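A1 protein (Enterobacteria phage Qbeta, PDB 3RLK) is a minor coat-protein read-through product of an RNA phage whose read-through domain probably serves in infection of the host cell. Local coordinates at residues Arg77-Arg82 / Asp98-Tyr103; Leu83-Phe88 / His151-Ile156. All coordinates share one frame; numbering follows the deposited sequence.

Contact 1: residues Arg77-Arg82 / Asp98-Tyr103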
ATOM      1  N   ARG A  77     -10.241  -3.246  -7.723  1.00 13.56           N
ATOM      2  CA  ARG A  77     -10.320  -1.957  -8.428  1.00 13.58           C
ATOM      3  C   ARG A  77      -9.399  -1.977  -9.663  1.00 13.28           C
ATOM      4  O   ARG A  77      -9.771  -1.444 -10.677  1.00 14.35           O
ATOM      5  CB  ARG A  77      -9.958  -0.762  -7.493  1.00 13.80           C
ATOM      6  CG  ARG A  77     -11.060  -0.324  -6.564  1.00 14.27           C
ATOM      7  CD  ARG A  77     -12.114   0.494  -7.289  1.00 19.39           C
ATOM      8  NE  ARG A  77     -13.001   1.080  -6.292  1.00 20.37           N
ATOM      9  CZ  ARG A  77     -14.081   0.463  -5.829  1.00 20.02           C
ATOM     10  NH1 ARG A  77     -14.372  -0.750  -6.306  1.00 19.89           N
ATOM     11  NH2 ARG A  77     -14.869   1.032  -4.908  1.00 15.93           N
ATOM     12  N   ASP A  78      -8.185  -2.549  -9.528  1.00 13.65           N
ATOM     13  CA  ASP A  78      -7.211  -2.680 -10.630  1.00 12.80           C
ATOM     14  C   ASP A  78      -7.001  -1.304 -11.265  1.00 13.87           C
ATOM     15  O   ASP A  78      -7.098  -1.150 -12.449  1.00 12.55           O
ATOM     16  CB  ASP A  78      -7.685  -3.787 -11.639  1.00 14.44           C
ATOM     17  CG  ASP A  78      -6.586  -4.148 -12.671  1.00 16.93           C
ATOM     18  OD1 ASP A  78      -5.363  -3.903 -12.426  1.00 15.34           O
ATOM     19  OD2 ASP A  78      -6.931  -4.628 -13.746  1.00 22.14           O
ATOM     20  N   TRP A  79      -6.698  -0.310 -10.413  1.00 14.33           N
ATOM     21  CA  TRP A  79      -6.638   1.101 -10.782  1.00 14.98           C
ATOM     22  C   TRP A  79      -5.727   1.354 -11.983  1.00 15.35           C
ATOM     23  O   TRP A  79      -6.088   2.131 -12.901  1.00 15.21           O
ATOM     24  CB  TRP A  79      -6.091   1.867  -9.563  1.00 14.81           C
ATOM     25  CG  TRP A  79      -6.870   1.766  -8.244  1.00 11.75           C
ATOM     26  CD1 TRP A  79      -6.640   0.902  -7.172  1.00  8.13           C
ATOM     27  CD2 TRP A  79      -8.020   2.530  -7.893  1.00 14.68           C
ATOM     28  NE1 TRP A  79      -7.536   1.151  -6.159  1.00 12.42           N
ATOM     29  CE2 TRP A  79      -8.406   2.138  -6.574  1.00 14.16           C
ATOM     30  CE3 TRP A  79      -8.759   3.553  -8.556  1.00 14.90           C
ATOM     31  CZ2 TRP A  79      -9.524   2.722  -5.893  1.00 14.58           C
ATOM     32  CZ3 TRP A  79      -9.859   4.148  -7.886  1.00 17.32           C
ATOM     33  CH2 TRP A  79     -10.211   3.743  -6.539  1.00 11.82           C
ATOM     34  N   ASP A  80      -4.563   0.686 -12.005  1.00 14.47           N
ATOM     35  CA  ASP A  80      -3.530   0.891 -13.020  1.00 15.73           C
ATOM     36  C   ASP A  80      -3.484  -0.217 -14.078  1.00 16.03           C
ATOM     37  O   ASP A  80      -2.493  -0.331 -14.836  1.00 15.56           O
ATOM     38  CB  ASP A  80      -2.149   1.113 -12.334  1.00 14.46           C
ATOM     39  CG  ASP A  80      -1.790   0.019 -11.364  1.00 18.80           C
ATOM     40  OD1 ASP A  80      -2.484  -1.031 -11.387  1.00 19.24           O
ATOM     41  OD2 ASP A  80      -0.769   0.158 -10.595  1.00 17.46           O
ATOM     42  N   SER A  81      -4.541  -1.051 -14.122  1.00 16.24           N
ATOM     43  CA  SER A  81      -4.679  -2.163 -15.089  1.00 17.06           C
ATOM     44  C   SER A  81      -3.603  -3.249 -15.042  1.00 16.20           C
ATOM     45  O   SER A  81      -3.460  -4.039 -15.976  1.00 17.81           O
ATOM     46  CB  SER A  81      -4.766  -1.589 -16.490  1.00 18.25           C
ATOM     47  OG  SER A  81      -6.022  -0.952 -16.644  1.00 22.88           O
ATOM     48  N   ARG A  82      -2.851  -3.329 -13.957  1.00 15.17           N
ATOM     49  CA  ARG A  82      -1.776  -4.339 -13.906  1.00 14.81           C
ATOM     50  C   ARG A  82      -2.273  -5.785 -13.828  1.00 15.33           C
ATOM     51  O   ARG A  82      -1.502  -6.757 -14.052  1.00 15.21           O
ATOM     52  CB  ARG A  82      -0.838  -4.013 -12.746  1.00 14.41           C
ATOM     53  CG  ARG A  82      -0.089  -2.695 -12.953  1.00 12.33           C
ATOM     54  CD  ARG A  82       1.014  -2.483 -11.868  1.00 11.26           C
ATOM     55  NE  ARG A  82       0.415  -2.406 -10.504  1.00 13.67           N
ATOM     56  CZ  ARG A  82       0.355  -3.393  -9.600  1.00 11.60           C
ATOM     57  NH1 ARG A  82       0.915  -4.612  -9.806  1.00  9.48           N
ATOM     58  NH2 ARG A  82      -0.298  -3.139  -8.429  1.00 12.46           N
ATOM     59  N   ASP A  98      -7.919  -3.065  -3.068  1.00 11.92           N
ATOM     60  CA  ASP A  98      -6.540  -2.749  -3.514  1.00 12.52           C
ATOM     61  C   ASP A  98      -6.326  -1.225  -3.652  1.00 13.29           C
ATOM     62  O   ASP A  98      -7.248  -0.516  -4.039  1.00 11.39           O
ATOM     63  CB  ASP A  98      -6.193  -3.415  -4.872  1.00 12.73           C
ATOM     64  CG  ASP A  98      -7.227  -3.126  -5.961  1.00 17.48           C
ATOM     65  OD1 ASP A  98      -8.449  -3.166  -5.682  1.00 15.49           O
ATOM     66  OD2 ASP A  98      -6.835  -2.939  -7.136  1.00 18.87           O
ATOM     67  N   LEU A  99      -5.100  -0.761  -3.391  1.00 12.74           N
ATOM     68  CA  LEU A  99      -4.724   0.626  -3.631  1.00 13.34           C
ATOM     69  C   LEU A  99      -4.001   0.765  -4.984  1.00 12.66           C
ATOM     70  O   LEU A  99      -3.606  -0.236  -5.591  1.00 15.44           O
ATOM     71  CB  LEU A  99      -3.792   1.092  -2.496  1.00 10.91           C
ATOM     72  CG  LEU A  99      -4.203   0.786  -1.044  1.00 13.09           C
ATOM     73  CD1 LEU A  99      -3.267   1.631  -0.226  1.00 14.10           C
ATOM     74  CD2 LEU A  99      -5.649   1.193  -0.703  1.00 14.25           C
ATOM     75  N   ASP A 100      -3.842   2.016  -5.438  1.00 13.31           N
ATOM     76  CA  ASP A 100      -3.236   2.299  -6.724  1.00 12.70           C
ATOM     77  C   ASP A 100      -1.726   2.423  -6.554  1.00 12.99           C
ATOM     78  O   ASP A 100      -1.194   3.479  -6.269  1.00 12.48           O
ATOM     79  CB  ASP A 100      -3.868   3.511  -7.348  1.00 12.17           C
ATOM     80  CG  ASP A 100      -3.368   3.787  -8.778  1.00 15.69           C
ATOM     81  OD1 ASP A 100      -2.295   3.260  -9.205  1.00 14.22           O
ATOM     82  OD2 ASP A 100      -4.040   4.608  -9.433  1.00 16.84           O
ATOM     83  N   ALA A 101      -1.006   1.304  -6.738  1.00 12.17           N
ATOM     84  CA  ALA A 101       0.499   1.360  -6.561  1.00 11.98           C
ATOM     85  C   ALA A 101       1.215   2.338  -7.542  1.00 13.48           C
ATOM     86  O   ALA A 101       2.293   2.890  -7.183  1.00 16.46           O
ATOM     87  CB  ALA A 101       1.106  -0.094  -6.717  1.00 13.28           C
ATOM     88  N   THR A 102       0.631   2.553  -8.712  1.00 13.72           N
ATOM     89  CA  THR A 102       1.154   3.492  -9.757  1.00 15.15           C
ATOM     90  C   THR A 102       0.979   4.928  -9.278  1.00 13.62           C
ATOM     91  O   THR A 102       1.964   5.660  -9.135  1.00 14.92           O
ATOM     92  CB  THR A 102       0.525   3.243 -11.157  1.00 14.04           C
ATOM     93  OG1 THR A 102       0.968   1.965 -11.669  1.00 15.96           O
ATOM     94  CG2 THR A 102       0.872   4.380 -12.114  1.00 16.04           C
ATOM     95  N   TYR A 103      -0.237   5.321  -8.933  1.00 12.27           N
ATOM     96  CA  TYR A 103      -0.437   6.611  -8.305  1.00 13.24           C
ATOM     97  C   TYR A 103       0.487   6.847  -7.122  1.00 12.83           C
ATOM     98  O   TYR A 103       1.000   7.942  -6.978  1.00 13.20           O
ATOM     99  CB  TYR A 103      -1.863   6.747  -7.758  1.00 12.45           C
ATOM    100  CG  TYR A 103      -2.164   8.156  -7.381  1.00 15.90           C
ATOM    101  CD1 TYR A 103      -2.485   9.086  -8.357  1.00 16.76           C
ATOM    102  CD2 TYR A 103      -2.116   8.569  -6.060  1.00 14.21           C
ATOM    103  CE1 TYR A 103      -2.748  10.401  -8.039  1.00 19.52           C
ATOM    104  CE2 TYR A 103      -2.377   9.883  -5.710  1.00 16.22           C
ATOM    105  CZ  TYR A 103      -2.751  10.779  -6.719  1.00 18.43           C
ATOM    106  OH  TYR A 103      -2.986  12.054  -6.383  1.00 18.78           O
TER
HETATM  107  O   HOH W   1      -2.094  -0.842  -8.388  1.00 17.02           O
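The indole of Trp79 turns its NE1 edge to Asp98 and lies beside Asp100, with Arg77 CB over one face, offset toward the rim. The carbonyl Asp98 O takes the indole N-H (Trp79 NE1 to Asp98 O 2.7 Å) within the ring plane but above the carbonyl plane. Trp79 CB rests against the Asp100 carboxylate, and ring atom CG against Asp100 CB; ring and carboxylate planes are only 6° apart. This joins a loop holding a type I turn, Asp78 to Ser81, to the end of strand 96-98 and the N-cap of helix 101-104 in the read-through domain. The Asp98 carboxylate clasps two successive backbone amides, Arg77 N at OD1 and Asp78 N at OD2, both on syn lone pairs; an acidic residue suits converging N-H groups. Its CG sits between backbone N and carbonyl carbon (chi1 52°), which brings both oxygens up to the loop. Asp100 caps the helix, its OD1 accepting from Tyr103 N at 2.9 Å. That oxygen lies 3.7 Å from Asp80 OD2, a like-charge approach probably eased by Arg82. Asp80 OD2 takes Arg82 NE on its syn side in a salt bridge and Thr102 OG1 on its anti side at 2.7 Å, both tilted out of the carboxylate plane.

Contact 2: residues Leu83-Phe88 / His151-Ile156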
ATOM      1  N   LEU A  83      -3.551  -5.926 -13.436  1.00 15.00           N
ATOM      2  CA  LEU A  83      -4.168  -7.243 -13.256  1.00 15.54           C
ATOM      3  C   LEU A  83      -5.119  -7.579 -14.371  1.00 16.97           C
ATOM      4  O   LEU A  83      -5.787  -8.603 -14.326  1.00 17.80           O
ATOM      5  CB  LEU A  83      -4.925  -7.300 -11.920  1.00 17.26           C
ATOM      6  CG  LEU A  83      -4.054  -6.945 -10.711  1.00 13.53           C
ATOM      7  CD1 LEU A  83      -4.904  -6.895  -9.509  1.00 22.54           C
ATOM      8  CD2 LEU A  83      -2.957  -8.021 -10.543  1.00 17.03           C
ATOM      9  N   SER A  84      -5.204  -6.715 -15.378  1.00 18.22           N
ATOM     10  CA  SER A  84      -6.218  -6.935 -16.407  1.00 17.50           C
ATOM     11  C   SER A  84      -5.870  -7.973 -17.474  1.00 17.39           C
ATOM     12  O   SER A  84      -6.711  -8.307 -18.275  1.00 16.85           O
ATOM     13  CB  SER A  84      -6.570  -5.597 -17.092  1.00 17.95           C
ATOM     14  OG  SER A  84      -5.423  -5.024 -17.726  1.00 22.48           O
ATOM     15  N   TYR A  85      -4.635  -8.464 -17.479  1.00 17.75           N
ATOM     16  CA  TYR A  85      -4.114  -9.223 -18.604  1.00 15.87           C
ATOM     17  C   TYR A  85      -4.445 -10.728 -18.517  1.00 16.21           C
ATOM     18  O   TYR A  85      -4.247 -11.481 -19.460  1.00 16.26           O
ATOM     19  CB  TYR A  85      -2.577  -8.953 -18.729  1.00 16.55           C
ATOM     20  CG  TYR A  85      -1.732  -9.612 -17.631  1.00 14.53           C
ATOM     21  CD1 TYR A  85      -1.572  -8.998 -16.352  1.00 16.64           C
ATOM     22  CD2 TYR A  85      -1.145 -10.829 -17.848  1.00 13.53           C
ATOM     23  CE1 TYR A  85      -0.831  -9.630 -15.365  1.00 11.03           C
ATOM     24  CE2 TYR A  85      -0.314 -11.463 -16.850  1.00 15.23           C
ATOM     25  CZ  TYR A  85      -0.184 -10.846 -15.631  1.00 13.53           C
ATOM     26  OH  TYR A  85       0.573 -11.478 -14.649  1.00 14.06           O
ATOM     27  N   THR A  86      -4.924 -11.168 -17.360  1.00 15.83           N
ATOM     28  CA  THR A  86      -5.231 -12.591 -17.117  1.00 17.32           C
ATOM     29  C   THR A  86      -6.198 -12.710 -15.955  1.00 16.97           C
ATOM     30  O   THR A  86      -6.544 -11.680 -15.321  1.00 17.52           O
ATOM     31  CB  THR A  86      -3.914 -13.404 -16.890  1.00 17.04           C
ATOM     32  OG1 THR A  86      -4.135 -14.803 -17.060  1.00 20.74           O
ATOM     33  CG2 THR A  86      -3.219 -13.114 -15.528  1.00 16.09           C
ATOM     34  N   THR A  87      -6.668 -13.935 -15.715  1.00 17.26           N
ATOM     35  CA  THR A  87      -7.620 -14.241 -14.698  1.00 17.18           C
ATOM     36  C   THR A  87      -6.961 -14.416 -13.320  1.00 16.22           C
ATOM     37  O   THR A  87      -6.140 -15.286 -13.166  1.00 17.27           O
ATOM     38  CB  THR A  87      -8.366 -15.494 -15.041  1.00 18.08           C
ATOM     39  OG1 THR A  87      -9.104 -15.245 -16.256  1.00 23.51           O
ATOM     40  CG2 THR A  87      -9.341 -15.786 -13.919  1.00 22.84           C
ATOM     41  N   PHE A  88      -7.331 -13.576 -12.359  1.00 15.12           N
ATOM     42  CA  PHE A  88      -6.861 -13.704 -10.958  1.00 14.81           C
ATOM     43  C   PHE A  88      -7.936 -14.087  -9.940  1.00 15.22           C
ATOM     44  O   PHE A  88      -9.132 -13.863 -10.150  1.00 15.66           O
ATOM     45  CB  PHE A  88      -6.173 -12.406 -10.485  1.00 15.96           C
ATOM     46  CG  PHE A  88      -4.897 -12.094 -11.239  1.00 15.99           C
ATOM     47  CD1 PHE A  88      -3.696 -12.708 -10.873  1.00 19.32           C
ATOM     48  CD2 PHE A  88      -4.894 -11.187 -12.313  1.00 15.94           C
ATOM     49  CE1 PHE A  88      -2.494 -12.459 -11.621  1.00 17.26           C
ATOM     50  CE2 PHE A  88      -3.709 -10.914 -13.017  1.00 13.59           C
ATOM     51  CZ  PHE A  88      -2.503 -11.522 -12.668  1.00 16.95           C
ATOM     52  N   HIS A 151       4.852  -8.400 -14.558  1.00 14.83           N
ATOM     53  CA  HIS A 151       4.602  -9.772 -14.026  1.00 15.86           C
ATOM     54  C   HIS A 151       4.762 -10.017 -12.527  1.00 13.44           C
ATOM     55  O   HIS A 151       4.683 -11.189 -12.097  1.00 12.35           O
ATOM     56  CB  HIS A 151       5.367 -10.871 -14.795  1.00 17.69           C
ATOM     57  CG  HIS A 151       4.745 -11.204 -16.136  1.00 23.00           C
ATOM     58  ND1 HIS A 151       5.490 -11.585 -17.232  1.00 22.67           N
ATOM     59  CD2 HIS A 151       3.448 -11.149 -16.563  1.00 25.47           C
ATOM     60  CE1 HIS A 151       4.681 -11.792 -18.264  1.00 26.19           C
ATOM     61  NE2 HIS A 151       3.443 -11.515 -17.893  1.00 27.16           N
ATOM     62  N   ALA A 152       5.004  -8.975 -11.733  1.00 12.25           N
ATOM     63  CA  ALA A 152       5.109  -9.186 -10.265  1.00 12.74           C
ATOM     64  C   ALA A 152       3.734  -9.527  -9.652  1.00 11.88           C
ATOM     65  O   ALA A 152       3.649 -10.239  -8.617  1.00 12.21           O
ATOM     66  CB  ALA A 152       5.647  -7.938  -9.528  1.00 12.50           C
ATOM     67  N   ASP A 153       2.700  -9.037 -10.321  1.00 10.50           N
ATOM     68  CA  ASP A 153       1.310  -9.191  -9.877  1.00  9.55           C
ATOM     69  C   ASP A 153       1.118  -8.774  -8.386  1.00 11.41           C
ATOM     70  O   ASP A 153       0.365  -9.417  -7.605  1.00 10.85           O
ATOM     71  CB  ASP A 153       0.863 -10.633 -10.018  1.00 11.45           C
ATOM     72  CG  ASP A 153       0.846 -11.097 -11.454  1.00 12.12           C
ATOM     73  OD1 ASP A 153       0.823 -10.228 -12.359  1.00 13.44           O
ATOM     74  OD2 ASP A 153       0.849 -12.336 -11.590  1.00 14.90           O
ATOM     75  N   GLY A 154       1.822  -7.717  -8.004  1.00 11.06           N
ATOM     76  CA  GLY A 154       1.780  -7.216  -6.618  1.00 11.21           C
ATOM     77  C   GLY A 154       0.546  -6.386  -6.387  1.00 11.16           C
ATOM     78  O   GLY A 154       0.150  -5.588  -7.259  1.00 12.62           O
ATOM     79  N   VAL A 155      -0.085  -6.569  -5.218  1.00 11.97           N
ATOM     80  CA  VAL A 155      -1.207  -5.747  -4.799  1.00 11.37           C
ATOM     81  C   VAL A 155      -1.003  -5.240  -3.348  1.00 11.81           C
ATOM     82  O   VAL A 155      -0.599  -5.996  -2.424  1.00 10.86           O
ATOM     83  CB  VAL A 155      -2.491  -6.624  -4.869  1.00 13.50           C
ATOM     84  CG1 VAL A 155      -3.745  -5.861  -4.493  1.00 13.51           C
ATOM     85  CG2 VAL A 155      -2.629  -7.185  -6.242  1.00 14.98           C
ATOM     86  N   ILE A 156      -1.281  -3.947  -3.186  1.00 10.98           N
ATOM     87  CA  ILE A 156      -1.316  -3.360  -1.859  1.00 12.36           C
ATOM     88  C   ILE A 156      -2.809  -3.407  -1.474  1.00 11.49           C
ATOM     89  O   ILE A 156      -3.676  -2.759  -2.150  1.00 12.71           O
ATOM     90  CB  ILE A 156      -0.830  -1.892  -1.866  1.00 11.07           C
ATOM     91  CG1 ILE A 156       0.592  -1.771  -2.476  1.00 11.05           C
ATOM     92  CG2 ILE A 156      -0.830  -1.319  -0.417  1.00  9.60           C
ATOM     93  CD1 ILE A 156       0.949  -0.402  -3.000  1.00 10.02           C
TER
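This is a mixed contact, a tyrosine-carboxylate hydrogen bond at its outer end and an apolar pair at its inner end, by which the irregular loop 83-88 is held against the turn leading into strand 154-159 and that strand's first residues. Tyr85 reaches across with its hydroxyl, which donates to Asp153 OD1 at 2.6 Å on the syn lone pair of that oxygen. Its CG lies between the backbone N and the carbonyl carbon (chi1 72°), swinging the ring out of the loop toward Asp153. Tyrosine suits this outer position: the hydroxyl supplies a hydrogen bond to one oxygen of a buried acid while the ring stays at the surface, with Thr86 CG2 over one face. His151 approaches the same hydroxyl edge-on, its CD2 3.5 Å from Tyr85 OH, and the two rings meet obliquely with their planes at 50°. Phe88 presents its rim to the acid from another direction: CE1 comes within 3.3 Å of Asp153 OD2, near the ring plane, where the slightly positive ring hydrogens probably suit a carboxylate. Ring and carboxylate planes stand 78° apart. Leu83 CD2 lies over one face of Phe88, and its other methyl, CD1, meets Val155 CG2 at 4.0 Å, a branched apolar pair fitting for the buried end. Val189 touches both Leu83 and Phe88, while Val155 pairs through its backbone with Ile187 of strand 183-188. Farther along strand 154-159, Ile156 packs on Leu144 and Ile147 of helix 144-147 and on Ala101 and Leu104 of helix 101-104.

The two contacts take consecutive pieces of one long loop between strands 71-72 and 90-91 and set them against neighbouring strands of the same three-stranded antiparallel sheet: contact 1 at the end of strand 96-98, contact 2 at the start of strand 154-159. Both are partly buried, but the centre of contact 1 is about 10 Å from the centre of the chain, that of contact 2 about 15 Å. The chemistry of contact 1 is a network of carboxylates, amides and an indole, whereas contact 2 has one side-chain hydrogen bond, aromatic rims and an aliphatic pair, with Tyr85 and His151 at the surface. They meet directly: Arg82 NH2 bonds to Gly154 O, and Leu99 N to Ile156 O.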